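Local coordinates for protein beta-glycosidase (Bacteroides caccae, PDB 6T2R) that is a family 16 glycoside hydrolase of a human gut bacterium, probably an endo-acting O-glycanase that cuts mucin glycan chains at beta-galactosidic linkages, at residues 79-84 against 90-95. Numbering follows the deposited sequence.
Sequences GIVNDN and AQYLTG. With SO4 (sulfate ion), chain C.
Asn82 ND2 serves two acceptors at once, giving one hydrogen to Ala90 O at 2.7 Å and the other to O2 of a sulfate ion at 3.0 Å. The bond to Ala90 lies in the carbonyl plane and close to the amide plane of Asn82, and, with those of the other N-H and OD1, should restrain the amide's rotation. With CG anti to the backbone N (chi1 -176°), the side chain reaches across to the 90-95 arm where the hairpin enters its connecting loop, while Asn82 N bonds to Gln91 O. Asparagine suits this place because its amide also has an acceptor, OD1, which takes a weak bond from Asn84 N. The sulfate, probably from the crystallisation liquor, is held further by Asn84 ND2, Ala90 N and Arg52.

Leu93 shares its sheet face with Ile80, meeting Ile80 CG1 through CB at 3.8 Å. Its CG lies 3.7 Å from Asn82 CB and its CD1 near Asn82 OD1, so a branched apolar side chain suits a place beside both. Ile80 and Leu93 form an antiparallel hydrogen-bonded pair, with Ile80 N to Leu93 O at 2.8 Å and Leu93 N to Ile80 O at 2.9 Å. Gly79 CA makes a CA-H...O contact with Leu93 O at 3.3 Å; glycine suits the close pairing with Thr94, whose CG2 lies 3.9 Å from Gly79 CA. The Tyr92 ring turns its edge to Ile80 O.

The contact is the loop end of hairpin 74-81/92-98 in the beta-sandwich jelly roll characteristic of family 16; strand 251-263 pairs with 74-81, and 228-233 with 92-98.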
# COMPACT_ATOMS: atom_id res chain seq x y z
N GLY A 79 11.76 -4.66 -9.64
CA GLY A 79 11.18 -5.51 -10.69
C GLY A 79 12.26 -5.83 -11.72
O GLY A 79 12.90 -4.90 -12.20
N ILE A 80 12.48 -7.11 -12.03
CA ILE A 80 13.57 -7.57 -12.93
C ILE A 80 13.03 -8.64 -13.89
O ILE A 80 12.02 -9.31 -13.61
CB ILE A 80 14.73 -8.12 -12.09
CG1 ILE A 80 14.33 -9.41 -11.37
CG2 ILE A 80 15.26 -7.06 -11.14
CD1 ILE A 80 15.36 -9.93 -10.41
N VAL A 81 13.72 -8.81 -15.00
CA VAL A 81 13.51 -9.94 -15.93
C VAL A 81 13.96 -11.21 -15.21
O VAL A 81 15.06 -11.18 -14.67
CB VAL A 81 14.31 -9.77 -17.22
CG1 VAL A 81 13.94 -10.89 -18.18
CG2 VAL A 81 14.13 -8.40 -17.85
N ASN A 82 13.13 -12.25 -15.20
CA ASN A 82 13.47 -13.57 -14.63
C ASN A 82 14.29 -14.37 -15.65
O ASN A 82 13.87 -14.45 -16.79
CB ASN A 82 12.19 -14.34 -14.34
CG ASN A 82 12.44 -15.66 -13.67
OD1 ASN A 82 13.57 -15.98 -13.32
ND2 ASN A 82 11.39 -16.44 -13.49
N ASP A 83 15.36 -15.04 -15.22
CA ASP A 83 16.12 -15.97 -16.10
C ASP A 83 15.80 -17.43 -15.76
O ASP A 83 16.70 -18.22 -15.95
CB ASP A 83 17.62 -15.73 -16.01
CG ASP A 83 17.99 -14.97 -14.76
OD1 ASP A 83 17.64 -15.44 -13.65
OD2 ASP A 83 18.57 -13.89 -14.92
N ASN A 84 14.59 -17.78 -15.30
CA ASN A 84 14.17 -19.19 -15.06
C ASN A 84 13.51 -19.71 -16.34
O ASN A 84 12.51 -19.12 -16.79
CB ASN A 84 13.29 -19.35 -13.82
CG ASN A 84 12.93 -20.80 -13.49
OD1 ASN A 84 13.41 -21.74 -14.13
ND2 ASN A 84 12.07 -21.00 -12.51
N ALA A 90 7.43 -17.23 -13.75
CA ALA A 90 7.04 -15.83 -14.05
C ALA A 90 8.08 -15.26 -15.03
O ALA A 90 9.30 -15.51 -14.87
CB ALA A 90 6.94 -15.01 -12.79
N GLN A 91 7.60 -14.51 -16.01
CA GLN A 91 8.45 -13.75 -16.95
C GLN A 91 9.24 -12.68 -16.19
O GLN A 91 10.37 -12.40 -16.58
CB GLN A 91 7.51 -13.13 -17.97
CG GLN A 91 8.20 -12.55 -19.19
CD GLN A 91 7.14 -12.32 -20.24
OE1 GLN A 91 5.97 -12.68 -20.05
NE2 GLN A 91 7.52 -11.72 -21.35
N TYR A 92 8.66 -12.13 -15.12
CA TYR A 92 9.25 -11.02 -14.33
C TYR A 92 9.13 -11.35 -12.85
O TYR A 92 8.18 -12.07 -12.47
CB TYR A 92 8.53 -9.72 -14.66
CG TYR A 92 8.56 -9.39 -16.12
CD1 TYR A 92 9.68 -8.83 -16.68
CD2 TYR A 92 7.46 -9.61 -16.93
CE1 TYR A 92 9.74 -8.51 -18.03
CE2 TYR A 92 7.49 -9.28 -18.28
CZ TYR A 92 8.65 -8.76 -18.84
OH TYR A 92 8.73 -8.41 -20.16
N LEU A 93 10.09 -10.87 -12.06
CA LEU A 93 10.20 -11.05 -10.59
C LEU A 93 10.13 -9.67 -9.90
O LEU A 93 10.85 -8.73 -10.35
CB LEU A 93 11.52 -11.73 -10.26
CG LEU A 93 11.71 -13.10 -10.88
CD1 LEU A 93 13.08 -13.66 -10.50
CD2 LEU A 93 10.59 -14.05 -10.46
N THR A 94 9.30 -9.55 -8.86
CA THR A 94 9.18 -8.28 -8.10
C THR A 94 9.35 -8.58 -6.61
O THR A 94 9.04 -9.72 -6.18
CB THR A 94 7.85 -7.55 -8.36
OG1 THR A 94 6.78 -8.40 -7.94
CG2 THR A 94 7.70 -7.12 -9.81
N GLY A 95 9.86 -7.59 -5.89
CA GLY A 95 9.99 -7.64 -4.42
C GLY A 95 8.83 -6.92 -3.77
O GLY A 95 8.33 -5.92 -4.35
S SO4 C . 9.68 -18.46 -10.66
O1 SO4 C . 10.08 -17.43 -9.75
O2 SO4 C . 10.74 -18.75 -11.62
O3 SO4 C . 9.39 -19.64 -9.89
O4 SO4 C . 8.50 -18.03 -11.39